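Local coordinates for protein CytC3 (Streptomyces, PDB 3GJA) that acts as a nonheme iron halogenase of the phytanoyl-CoA dioxygenase family, probably chlorinating an unactivated carbon of a carrier-bound amino acid, at residues 120-125 against 142-147; 100-105 against 129-134; 60-63 against 67-70; 274-277 against 281-284. All blocks are in the same frame, centred on the assembly; numbering follows the deposited sequence.

Contact 1 (120-125 against 142-147); sequences AATFAH and AFIGTI. With ACT (acetate ion), chain C.
Thr122 and Ile144 meet where two irregular segments, 120-125 and 142-147, run past each other on the cupin-type beta barrel, the second leading straight into strand 147-152. Ala120, which opens the first, is probably the alanine that in these halogenases takes the place of the iron-binding carboxylate.

The polar link is a single hydrogen bond: Thr122 OG1 donates to Ile144 O over 2.7 Å, reaching it at a C=O...O angle of 145° and only slightly tilted from the carbonyl plane. With chi1 at 49°, OG1 lies between the backbone N and the carbonyl carbon of its own residue, and this turns the hydroxyl to the carbonyl of the facing segment. Thr146 spends its own hydroxyl elsewhere, on Tyr260 and Trp101.

Apolar contacts flank this bond. Thr122 CG2 meets Thr146 CG2 at 3.9 Å, methyl to methyl. On the Phe123 side, the ring and the Ile144 chain cross at about a right angle, and Ile144 CD1 comes obliquely within 3.8 Å of Phe123 CZ. A valine in place of Thr122 would probably leave the carbonyl of Ile144 without its hydroxyl donor and the two segments without their one hydrogen bond.

A third kind of contact involves a bound acetate, probably from the crystallisation liquor. The backbone N of His125 points its hydrogen at acetate OXT, 2.9 Å away, with an N-H...O angle of 158°.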
loop_
_atom_site.group_PDB
_atom_site.type_symbol
_atom_site.label_atom_id
_atom_site.label_comp_id
_atom_site.label_asym_id
_atom_site.label_seq_id
_atom_site.Cartn_x
_atom_site.Cartn_y
_atom_site.Cartn_z
ATOM N N ALA A 120 -4.901 -5.784 10.938
ATOM C CA ALA A 120 -5.677 -4.690 10.374
ATOM C C ALA A 120 -6.692 -5.238 9.368
ATOM O O ALA A 120 -6.486 -6.303 8.789
ATOM C CB ALA A 120 -4.744 -3.687 9.704
ATOM N N ALA A 121 -7.786 -4.510 9.168
ATOM C CA ALA A 121 -8.835 -4.919 8.238
ATOM C C ALA A 121 -8.958 -3.889 7.114
ATOM O O ALA A 121 -8.405 -2.794 7.212
ATOM C CB ALA A 121 -10.159 -5.045 8.979
ATOM N N THR A 122 -9.676 -4.230 6.050
ATOM C CA THR A 122 -9.830 -3.299 4.938
ATOM C C THR A 122 -11.188 -2.601 4.899
ATOM O O THR A 122 -11.591 -2.063 3.861
ATOM C CB THR A 122 -9.592 -3.992 3.590
ATOM O OG1 THR A 122 -10.355 -5.201 3.526
ATOM C CG2 THR A 122 -8.114 -4.306 3.411
ATOM N N PHE A 123 -11.891 -2.611 6.028
ATOM C CA PHE A 123 -13.187 -1.954 6.111
ATOM C C PHE A 123 -12.952 -0.457 6.250
ATOM O O PHE A 123 -11.918 -0.028 6.767
ATOM C CB PHE A 123 -13.966 -2.444 7.333
ATOM C CG PHE A 123 -14.321 -3.902 7.287
ATOM C CD1 PHE A 123 -15.259 -4.377 6.375
ATOM C CD2 PHE A 123 -13.713 -4.807 8.155
ATOM C CE1 PHE A 123 -15.586 -5.734 6.325
ATOM C CE2 PHE A 123 -14.030 -6.161 8.114
ATOM C CZ PHE A 123 -14.968 -6.627 7.196
ATOM N N ALA A 124 -13.914 0.331 5.785
ATOM C CA ALA A 124 -13.838 1.782 5.884
ATOM C C ALA A 124 -14.212 2.142 7.321
ATOM O O ALA A 124 -15.235 1.685 7.840
ATOM C CB ALA A 124 -14.819 2.424 4.910
ATOM N N HIS A 125 -13.393 2.962 7.965
ATOM C CA HIS A 125 -13.665 3.338 9.345
ATOM C C HIS A 125 -15.009 4.040 9.552
ATOM O O HIS A 125 -15.787 3.661 10.426
ATOM C CB HIS A 125 -12.535 4.220 9.884
ATOM C CG HIS A 125 -12.576 4.409 11.370
ATOM N ND1 HIS A 125 -11.569 5.035 12.070
ATOM C CD2 HIS A 125 -13.501 4.042 12.291
ATOM C CE1 HIS A 125 -11.869 5.046 13.356
ATOM N NE2 HIS A 125 -13.036 4.449 13.518
ATOM N N ALA A 142 -16.286 -13.975 1.773
ATOM C CA ALA A 142 -15.303 -13.457 0.828
ATOM C C ALA A 142 -14.034 -12.932 1.496
ATOM O O ALA A 142 -14.093 -12.234 2.508
ATOM C CB ALA A 142 -15.934 -12.359 -0.017
ATOM N N PHE A 143 -12.889 -13.281 0.921
ATOM C CA PHE A 143 -11.596 -12.830 1.423
ATOM C C PHE A 143 -11.552 -11.323 1.181
ATOM O O PHE A 143 -12.151 -10.835 0.222
ATOM C CB PHE A 143 -10.477 -13.536 0.655
ATOM C CG PHE A 143 -9.090 -13.128 1.072
ATOM C CD1 PHE A 143 -8.666 -13.293 2.387
ATOM C CD2 PHE A 143 -8.192 -12.618 0.134
ATOM C CE1 PHE A 143 -7.366 -12.964 2.763
ATOM C CE2 PHE A 143 -6.888 -12.285 0.496
ATOM C CZ PHE A 143 -6.472 -12.458 1.813
ATOM N N ILE A 144 -10.861 -10.583 2.044
ATOM C CA ILE A 144 -10.799 -9.129 1.891
ATOM C C ILE A 144 -9.406 -8.535 2.055
ATOM O O ILE A 144 -9.266 -7.340 2.320
ATOM C CB ILE A 144 -11.720 -8.434 2.907
ATOM C CG1 ILE A 144 -11.255 -8.769 4.326
ATOM C CG2 ILE A 144 -13.163 -8.879 2.702
ATOM C CD1 ILE A 144 -11.936 -7.956 5.395
ATOM N N GLY A 145 -8.378 -9.359 1.896
ATOM C CA GLY A 145 -7.021 -8.871 2.047
ATOM C C GLY A 145 -6.469 -8.160 0.822
ATOM O O GLY A 145 -7.011 -8.265 -0.279
ATOM N N THR A 146 -5.377 -7.431 1.019
ATOM C CA THR A 146 -4.743 -6.702 -0.066
ATOM C C THR A 146 -3.230 -6.680 0.165
ATOM O O THR A 146 -2.763 -6.382 1.262
ATOM C CB THR A 146 -5.278 -5.257 -0.145
ATOM O OG1 THR A 146 -4.656 -4.565 -1.236
ATOM C CG2 THR A 146 -4.982 -4.505 1.149
ATOM N N ILE A 147 -2.471 -7.029 -0.865
ATOM C CA ILE A 147 -1.020 -7.030 -0.761
ATOM C C ILE A 147 -0.572 -5.588 -0.595
ATOM O O ILE A 147 -0.858 -4.734 -1.438
ATOM C CB ILE A 147 -0.377 -7.635 -2.026
ATOM C CG1 ILE A 147 -0.705 -9.129 -2.095
ATOM C CG2 ILE A 147 1.139 -7.420 -2.016
ATOM C CD1 ILE A 147 -0.087 -9.937 -0.980
HETATM C C ACT C . -10.446 3.534 5.521
HETATM O O ACT C . -9.465 2.778 4.987
HETATM O OXT ACT C . -10.815 3.334 6.660
HETATM C CH3 ACT C . -11.086 4.627 4.705
#

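Contact 2 (100-105 against 129-134); sequences CWRSEF and KPQIIW. With ACT (acetate ion), chain C.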
loop_
_atom_site.group_PDB
_atom_site.type_symbol
_atom_site.label_atom_id
_atom_site.label_comp_id
_atom_site.label_asym_id
_atom_site.label_seq_id
_atom_site.Cartn_x
_atom_site.Cartn_y
_atom_site.Cartn_z
ATOM N N CYS A 100 -3.651 -1.447 -8.488
ATOM C CA CYS A 100 -3.206 -0.696 -7.318
ATOM C C CYS A 100 -4.430 0.142 -7.001
ATOM O O CYS A 100 -4.736 1.097 -7.713
ATOM C CB CYS A 100 -2.029 0.229 -7.631
ATOM S SG CYS A 100 -1.585 1.301 -6.211
ATOM N N TRP A 101 -5.145 -0.212 -5.937
ATOM C CA TRP A 101 -6.362 0.514 -5.608
ATOM C C TRP A 101 -6.196 1.605 -4.556
ATOM O O TRP A 101 -7.136 2.349 -4.275
ATOM C CB TRP A 101 -7.435 -0.470 -5.158
ATOM C CG TRP A 101 -7.135 -1.069 -3.837
ATOM C CD1 TRP A 101 -6.256 -2.077 -3.571
ATOM C CD2 TRP A 101 -7.683 -0.666 -2.582
ATOM N NE1 TRP A 101 -6.224 -2.327 -2.223
ATOM C CE2 TRP A 101 -7.090 -1.472 -1.591
ATOM C CE3 TRP A 101 -8.619 0.303 -2.196
ATOM C CZ2 TRP A 101 -7.402 -1.341 -0.235
ATOM C CZ3 TRP A 101 -8.930 0.432 -0.845
ATOM C CH2 TRP A 101 -8.321 -0.386 0.117
ATOM N N ARG A 102 -5.012 1.696 -3.968
ATOM C CA ARG A 102 -4.764 2.721 -2.963
ATOM C C ARG A 102 -3.303 2.872 -2.542
ATOM O O ARG A 102 -2.499 1.942 -2.662
ATOM C CB ARG A 102 -5.604 2.452 -1.719
ATOM C CG ARG A 102 -5.242 3.354 -0.539
ATOM C CD ARG A 102 -6.086 3.060 0.681
ATOM N NE ARG A 102 -7.473 3.470 0.502
ATOM C CZ ARG A 102 -8.404 3.335 1.439
ATOM N NH1 ARG A 102 -8.082 2.800 2.607
ATOM N NH2 ARG A 102 -9.648 3.737 1.216
ATOM N N SER A 103 -2.986 4.073 -2.069
ATOM C CA SER A 103 -1.674 4.409 -1.553
ATOM C C SER A 103 -1.924 5.442 -0.451
ATOM O O SER A 103 -2.924 6.172 -0.480
ATOM C CB SER A 103 -0.770 4.984 -2.645
ATOM O OG SER A 103 -1.025 6.351 -2.869
ATOM N N GLU A 104 -1.028 5.482 0.531
ATOM C CA GLU A 104 -1.161 6.408 1.648
ATOM C C GLU A 104 0.171 6.521 2.364
ATOM O O GLU A 104 1.058 5.690 2.170
ATOM C CB GLU A 104 -2.209 5.896 2.624
ATOM C CG GLU A 104 -1.864 4.532 3.193
ATOM C CD GLU A 104 -3.056 3.859 3.846
ATOM O OE1 GLU A 104 -3.449 4.277 4.961
ATOM O OE2 GLU A 104 -3.605 2.920 3.230
ATOM N N PHE A 105 0.305 7.548 3.196
ATOM C CA PHE A 105 1.533 7.755 3.938
ATOM C C PHE A 105 1.385 7.356 5.395
ATOM O O PHE A 105 0.305 7.442 5.975
ATOM C CB PHE A 105 1.982 9.216 3.841
ATOM C CG PHE A 105 2.448 9.611 2.465
ATOM C CD1 PHE A 105 1.530 9.843 1.443
ATOM C CD2 PHE A 105 3.811 9.725 2.185
ATOM C CE1 PHE A 105 1.958 10.184 0.154
ATOM C CE2 PHE A 105 4.256 10.064 0.902
ATOM C CZ PHE A 105 3.322 10.295 -0.120
ATOM N N LYS A 129 -17.976 -0.328 5.930
ATOM C CA LYS A 129 -18.164 -1.020 4.650
ATOM C C LYS A 129 -16.865 -1.649 4.167
ATOM O O LYS A 129 -15.785 -1.089 4.360
ATOM C CB LYS A 129 -18.637 -0.048 3.567
ATOM C CG LYS A 129 -20.035 0.508 3.744
ATOM C CD LYS A 129 -20.365 1.429 2.578
ATOM C CE LYS A 129 -21.720 2.089 2.742
ATOM N NZ LYS A 129 -22.022 2.969 1.579
ATOM N N PRO A 130 -16.951 -2.826 3.528
ATOM C CA PRO A 130 -15.731 -3.467 3.038
ATOM C C PRO A 130 -15.301 -2.726 1.777
ATOM O O PRO A 130 -16.095 -2.555 0.851
ATOM C CB PRO A 130 -16.188 -4.892 2.759
ATOM C CG PRO A 130 -17.576 -4.679 2.261
ATOM C CD PRO A 130 -18.132 -3.661 3.244
ATOM N N GLN A 131 -14.054 -2.270 1.748
ATOM C CA GLN A 131 -13.553 -1.535 0.592
ATOM C C GLN A 131 -12.989 -2.504 -0.435
ATOM O O GLN A 131 -12.770 -2.146 -1.591
ATOM C CB GLN A 131 -12.473 -0.541 1.033
ATOM C CG GLN A 131 -12.911 0.376 2.169
ATOM C CD GLN A 131 -11.800 1.286 2.675
ATOM O OE1 GLN A 131 -11.692 2.438 2.269
ATOM N NE2 GLN A 131 -10.964 0.761 3.562
ATOM N N ILE A 132 -12.784 -3.744 -0.003
ATOM C CA ILE A 132 -12.220 -4.784 -0.851
ATOM C C ILE A 132 -13.033 -6.073 -0.752
ATOM O O ILE A 132 -13.322 -6.549 0.347
ATOM C CB ILE A 132 -10.756 -5.082 -0.425
ATOM C CG1 ILE A 132 -9.857 -3.887 -0.767
ATOM C CG2 ILE A 132 -10.263 -6.368 -1.073
ATOM C CD1 ILE A 132 -9.728 -3.601 -2.262
ATOM N N ILE A 133 -13.399 -6.635 -1.904
ATOM C CA ILE A 133 -14.167 -7.881 -1.938
ATOM C C ILE A 133 -13.647 -8.848 -3.000
ATOM O O ILE A 133 -13.683 -8.546 -4.193
ATOM C CB ILE A 133 -15.664 -7.631 -2.234
ATOM C CG1 ILE A 133 -16.318 -6.860 -1.084
ATOM C CG2 ILE A 133 -16.381 -8.962 -2.428
ATOM C CD1 ILE A 133 -16.425 -7.649 0.200
ATOM N N TRP A 134 -13.155 -10.001 -2.561
ATOM C CA TRP A 134 -12.663 -11.021 -3.478
ATOM C C TRP A 134 -13.832 -11.946 -3.817
ATOM O O TRP A 134 -14.775 -12.077 -3.036
ATOM C CB TRP A 134 -11.569 -11.868 -2.832
ATOM C CG TRP A 134 -10.251 -11.201 -2.670
ATOM C CD1 TRP A 134 -9.972 -10.101 -1.912
ATOM C CD2 TRP A 134 -9.003 -11.632 -3.231
ATOM N NE1 TRP A 134 -8.626 -9.821 -1.961
ATOM C CE2 TRP A 134 -8.006 -10.744 -2.763
ATOM C CE3 TRP A 134 -8.629 -12.682 -4.084
ATOM C CZ2 TRP A 134 -6.654 -10.872 -3.118
ATOM C CZ3 TRP A 134 -7.283 -12.812 -4.437
ATOM C CH2 TRP A 134 -6.313 -11.909 -3.951
HETATM C C ACT C . -10.446 3.534 5.521
HETATM O O ACT C . -9.465 2.778 4.987
HETATM O OXT ACT C . -10.815 3.334 6.660
HETATM C CH3 ACT C . -11.086 4.627 4.705
#
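Ile132 drives its CD1 methyl into the face of Trp101, and this is the tight part of the contact. The methyl stands 3.6 Å from the centroid of the five-membered ring and 15° off its normal, a clear CH-pi geometry, while CG1 follows over the six-membered ring at 3.6 Å from Trp101 CZ2. Arg102 CB lies over the opposite face, so the indole is sandwiched; its NE1 is tied to Thr146 OG1. A chi1 of 70° places Trp101 CG between the backbone N and the carbonyl carbon, turning the indole into the interval between strand 98-108 and strand 132-133. An alanine in place of Trp101 would probably open a gap under Ile132 and leave the Thr146 hydroxyl without this donor.

The packing is looser toward Gln131, whose CB comes only to 4.1 Å from Trp101 CZ3, and polar groups take over. Arg102 NH2 gives Gln131 OE1 a 2.6 Å hydrogen bond that is bent (135°), OE1 lying at the guanidinium edge but tilted from its plane and the donor above the amide plane. Acetate O is gripped twice, by Arg102 NH1 at 2.8 Å and by Gln131 NE2 at 2.9 Å; NE2 also reaches Thr122 O, and Tyr268 OH bonds to Arg102 NH2. Since Lys62 and the backbone N of His125 bind the same acetate, the chemistry is that of a pocket suited to a carboxylate, though its natural occupant remains open.

Contact 3 (60-63 against 67-70); sequences NGKA and NYDR. With ACT (acetate ion), chain C.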
loop_
_atom_site.group_PDB
_atom_site.type_symbol
_atom_site.label_atom_id
_atom_site.label_comp_id
_atom_site.label_asym_id
_atom_site.label_seq_id
_atom_site.Cartn_x
_atom_site.Cartn_y
_atom_site.Cartn_z
ATOM N N ASN A 60 -11.193 17.120 6.784
ATOM C CA ASN A 60 -10.435 16.686 7.952
ATOM C C ASN A 60 -10.417 15.166 8.033
ATOM O O ASN A 60 -10.014 14.604 9.048
ATOM C CB ASN A 60 -11.040 17.251 9.244
ATOM C CG ASN A 60 -10.977 18.769 9.312
ATOM O OD1 ASN A 60 -9.925 19.373 9.065
ATOM N ND2 ASN A 60 -12.101 19.395 9.661
ATOM N N GLY A 61 -10.855 14.509 6.961
ATOM C CA GLY A 61 -10.890 13.055 6.936
ATOM C C GLY A 61 -9.528 12.426 6.721
ATOM O O GLY A 61 -8.585 13.100 6.302
ATOM N N LYS A 62 -9.425 11.129 7.006
ATOM C CA LYS A 62 -8.165 10.400 6.849
ATOM C C LYS A 62 -7.560 10.552 5.464
ATOM O O LYS A 62 -6.354 10.775 5.321
ATOM C CB LYS A 62 -8.359 8.903 7.103
ATOM C CG LYS A 62 -8.597 8.525 8.535
ATOM C CD LYS A 62 -8.340 7.041 8.750
ATOM C CE LYS A 62 -9.284 6.163 7.943
ATOM N NZ LYS A 62 -9.060 4.720 8.263
ATOM N N ALA A 63 -8.409 10.405 4.449
ATOM C CA ALA A 63 -7.991 10.488 3.052
ATOM C C ALA A 63 -7.155 11.729 2.757
ATOM O O ALA A 63 -6.211 11.678 1.973
ATOM C CB ALA A 63 -9.216 10.450 2.142
ATOM N N ASN A 67 -2.959 11.819 3.300
ATOM C CA ASN A 67 -2.684 11.888 1.871
ATOM C C ASN A 67 -2.879 10.603 1.065
ATOM O O ASN A 67 -1.936 10.055 0.481
ATOM C CB ASN A 67 -1.277 12.446 1.651
ATOM C CG ASN A 67 -1.285 13.948 1.462
ATOM O OD1 ASN A 67 -2.030 14.462 0.633
ATOM N ND2 ASN A 67 -0.458 14.659 2.222
ATOM N N TYR A 68 -4.123 10.141 1.029
ATOM C CA TYR A 68 -4.494 8.945 0.282
ATOM C C TYR A 68 -4.450 9.197 -1.218
ATOM O O TYR A 68 -4.771 10.291 -1.691
ATOM C CB TYR A 68 -5.927 8.521 0.621
ATOM C CG TYR A 68 -6.118 7.752 1.905
ATOM C CD1 TYR A 68 -5.270 7.941 3.003
ATOM C CD2 TYR A 68 -7.182 6.863 2.041
ATOM C CE1 TYR A 68 -5.484 7.260 4.205
ATOM C CE2 TYR A 68 -7.406 6.178 3.233
ATOM C CZ TYR A 68 -6.553 6.381 4.308
ATOM O OH TYR A 68 -6.775 5.694 5.476
ATOM N N ASP A 69 -4.047 8.161 -1.945
ATOM C CA ASP A 69 -4.006 8.149 -3.398
ATOM C C ASP A 69 -3.382 9.321 -4.158
ATOM O O ASP A 69 -3.950 9.807 -5.142
ATOM C CB ASP A 69 -5.426 7.895 -3.911
ATOM C CG ASP A 69 -6.038 6.641 -3.314
ATOM O OD1 ASP A 69 -5.306 5.637 -3.192
ATOM O OD2 ASP A 69 -7.241 6.646 -2.977
ATOM N N ARG A 70 -2.205 9.756 -3.729
ATOM C CA ARG A 70 -1.531 10.848 -4.413
ATOM C C ARG A 70 -0.787 10.349 -5.640
ATOM O O ARG A 70 -0.214 11.139 -6.391
ATOM C CB ARG A 70 -0.580 11.549 -3.464
ATOM C CG ARG A 70 -1.319 12.254 -2.358
ATOM C CD ARG A 70 -2.209 13.348 -2.927
ATOM N NE ARG A 70 -1.973 14.559 -2.168
ATOM C CZ ARG A 70 -1.428 15.662 -2.658
ATOM N NH1 ARG A 70 -1.069 15.734 -3.930
ATOM N NH2 ARG A 70 -1.193 16.674 -1.843
HETATM C C ACT C . -10.446 3.534 5.521
HETATM O O ACT C . -9.465 2.778 4.987
HETATM O OXT ACT C . -10.815 3.334 6.660
HETATM C CH3 ACT C . -11.086 4.627 4.705
HETATM O O HOH W 1 -5.509 13.019 -0.284
#
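Tyr68 turns one face of its ring to the backbone of Ala63 and Lys62. Ala63 CA sits 3.8 Å from the ring centroid and 23° off the normal, a CH-pi contact, and the carbonyl carbon of Lys62 lies over the rim of the same face. Ala63 CB adds an apolar touch at 4.1 Å from Tyr68 CB. Further out, Lys62 crosses the phenol obliquely, its CE 3.5 Å from Tyr68 OH.

The backbone bonds belong to a Schellman motif that ends helix 62-65. Asn67, with a phi of 45°, is the C-prime residue, and its left-handed backbone bends the chain back far enough for Tyr68 N to donate to Ala63 O over 2.8 Å. That carbonyl has a second partner, a water 2.7 Å from Ala63 O which also donates to Tyr68 O, bridging the helix end and the returning chain.

Side-chain polar contacts lie at both ends. Arg70 NE donates to Asn67 OD1 at 2.8 Å; the oxygen is in the guanidinium plane, but NE stands above the plane of the amide. Asp73 forms a salt bridge with Arg70 NH1. At the other end the Lys62 chain bends at chi3 (-63°) before NZ reaches acetate OXT at 2.8 Å, the oxygen to which the backbone N of His125 also donates.

Contact 4 (274-277 against 281-284); sequences LTEY and INLE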
loop_
_atom_site.group_PDB
_atom_site.type_symbol
_atom_site.label_atom_id
_atom_site.label_comp_id
_atom_site.label_asym_id
_atom_site.label_seq_id
_atom_site.Cartn_x
_atom_site.Cartn_y
_atom_site.Cartn_z
ATOM N N LEU A 274 -22.346 6.575 -6.036
ATOM C CA LEU A 274 -21.813 7.320 -4.901
ATOM C C LEU A 274 -20.574 8.124 -5.262
ATOM O O LEU A 274 -19.900 7.850 -6.252
ATOM C CB LEU A 274 -21.452 6.368 -3.758
ATOM C CG LEU A 274 -22.542 5.446 -3.214
ATOM C CD1 LEU A 274 -21.983 4.664 -2.033
ATOM C CD2 LEU A 274 -23.754 6.263 -2.790
ATOM N N THR A 275 -20.295 9.133 -4.450
ATOM C CA THR A 275 -19.116 9.967 -4.624
ATOM C C THR A 275 -18.546 10.149 -3.222
ATOM O O THR A 275 -17.454 9.666 -2.926
ATOM C CB THR A 275 -19.456 11.337 -5.249
ATOM O OG1 THR A 275 -20.502 11.970 -4.502
ATOM C CG2 THR A 275 -19.892 11.158 -6.693
ATOM N N GLU A 276 -19.302 10.824 -2.358
ATOM C CA GLU A 276 -18.883 11.039 -0.978
ATOM C C GLU A 276 -18.997 9.684 -0.293
ATOM O O GLU A 276 -20.097 9.225 0.010
ATOM C CB GLU A 276 -19.799 12.052 -0.294
ATOM C CG GLU A 276 -19.123 12.803 0.827
ATOM C CD GLU A 276 -17.898 13.560 0.339
ATOM O OE1 GLU A 276 -18.062 14.491 -0.483
ATOM O OE2 GLU A 276 -16.772 13.221 0.769
ATOM N N TYR A 277 -17.852 9.050 -0.057
ATOM C CA TYR A 277 -17.793 7.721 0.543
ATOM C C TYR A 277 -17.505 7.707 2.046
ATOM O O TYR A 277 -17.821 6.737 2.736
ATOM C CB TYR A 277 -16.729 6.906 -0.197
ATOM C CG TYR A 277 -16.607 5.461 0.223
ATOM C CD1 TYR A 277 -17.569 4.517 -0.151
ATOM C CD2 TYR A 277 -15.513 5.025 0.972
ATOM C CE1 TYR A 277 -17.439 3.178 0.210
ATOM C CE2 TYR A 277 -15.376 3.692 1.338
ATOM C CZ TYR A 277 -16.341 2.775 0.954
ATOM O OH TYR A 277 -16.203 1.456 1.315
ATOM N N ILE A 281 -13.024 10.437 1.532
ATOM C CA ILE A 281 -12.913 9.792 0.234
ATOM C C ILE A 281 -14.062 10.206 -0.687
ATOM O O ILE A 281 -15.233 10.068 -0.331
ATOM C CB ILE A 281 -12.977 8.258 0.354
ATOM C CG1 ILE A 281 -11.763 7.729 1.109
ATOM C CG2 ILE A 281 -13.055 7.633 -1.034
ATOM C CD1 ILE A 281 -11.855 6.248 1.401
ATOM N N ASN A 282 -13.724 10.714 -1.863
ATOM C CA ASN A 282 -14.741 11.082 -2.843
ATOM C C ASN A 282 -14.386 10.336 -4.119
ATOM O O ASN A 282 -13.407 10.662 -4.784
ATOM C CB ASN A 282 -14.756 12.590 -3.087
ATOM C CG ASN A 282 -15.881 13.011 -4.017
ATOM O OD1 ASN A 282 -16.562 14.005 -3.772
ATOM N ND2 ASN A 282 -16.077 12.257 -5.090
ATOM N N LEU A 283 -15.185 9.325 -4.447
ATOM C CA LEU A 283 -14.956 8.481 -5.618
ATOM C C LEU A 283 -15.083 9.126 -6.988
ATOM O O LEU A 283 -14.719 8.512 -7.987
ATOM C CB LEU A 283 -15.871 7.254 -5.566
ATOM C CG LEU A 283 -15.480 6.068 -4.669
ATOM C CD1 LEU A 283 -14.187 6.351 -3.922
ATOM C CD2 LEU A 283 -16.595 5.788 -3.692
ATOM N N GLU A 284 -15.581 10.354 -7.044
ATOM C CA GLU A 284 -15.750 11.033 -8.324
ATOM C C GLU A 284 -14.562 10.839 -9.266
ATOM O O GLU A 284 -14.719 10.335 -10.378
ATOM C CB GLU A 284 -15.985 12.527 -8.110
ATOM C CG GLU A 284 -16.384 13.266 -9.372
ATOM C CD GLU A 284 -16.529 14.757 -9.141
ATOM O OE1 GLU A 284 -17.275 15.140 -8.213
ATOM O OE2 GLU A 284 -15.899 15.546 -9.886
#
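Tyr277 overlaps both apolar side chains of the facing segment. Its CB lies 3.8 Å from Ile281 CG2 and 3.7 Å from Leu283 CD2, so both methyls reach the root of the tyrosine, from directions roughly at right angles. Tyr277 CG is anti to the backbone N (chi1 -175°), which sends the ring along Ile281: the two side chains run side by side in the same direction, and Ile281 CD1 comes to the ring edge, 3.9 Å from Tyr277 CD2. Leu283 crosses obliquely and offers its CD2 methyl to the ring at a slant. Outside the two segments, Tyr277 meets the ring of Tyr268 edge-to-face and rests on Ala124, Lys129 and Gln131.

Glu276 and Asn282 stand across from each other and send their side chains to one face of the two strands. The Glu276 chain bends at chi2, which brings its carboxylate back nearer to the facing strand.

The backbone evidence fixes the register. Tyr277 N donates to Ile281 O over 2.8 Å, nearly straight at 163° and close to the line of the C=O bond, and Leu283 N donates to Thr275 O, also at 2.8 Å. Thr275 O receives in addition a CA-H...O contact from Asn282 CA at 3.1 Å. The two N-H...O bonds bracket Glu276 and Asn282, which therefore form a non-hydrogen-bonded antiparallel pair with CA atoms 4.5 Å apart. With only three residues joining the segments, this is a tight beta hairpin, 276-278 with 281-282, whose Ile281 side chain borders the acetate pocket.

In the fold
Along the chain contact 3 closes first, contacts 1 and 2 interleave their segments between residues 100 and 147, and contact 4 comes last. The interleaved pair lies closest, centres about 7 Å apart, joined by a probable hydrogen bond from Ala124 N to Lys129 O. Contact 3 sits about 13 Å from contact 2, where Asp69 N probably bonds to Ser103 O of strand 98-108 in the main antiparallel sheet, and about 12 Å from contact 4. Contacts 1 and 4, about 18 Å apart, still touch through Ala124 and Tyr277. Contacts 1, 2 and 3 all hold the same acetate, so segments distant in sequence converge on one anion pocket lined in part by strand 98-108.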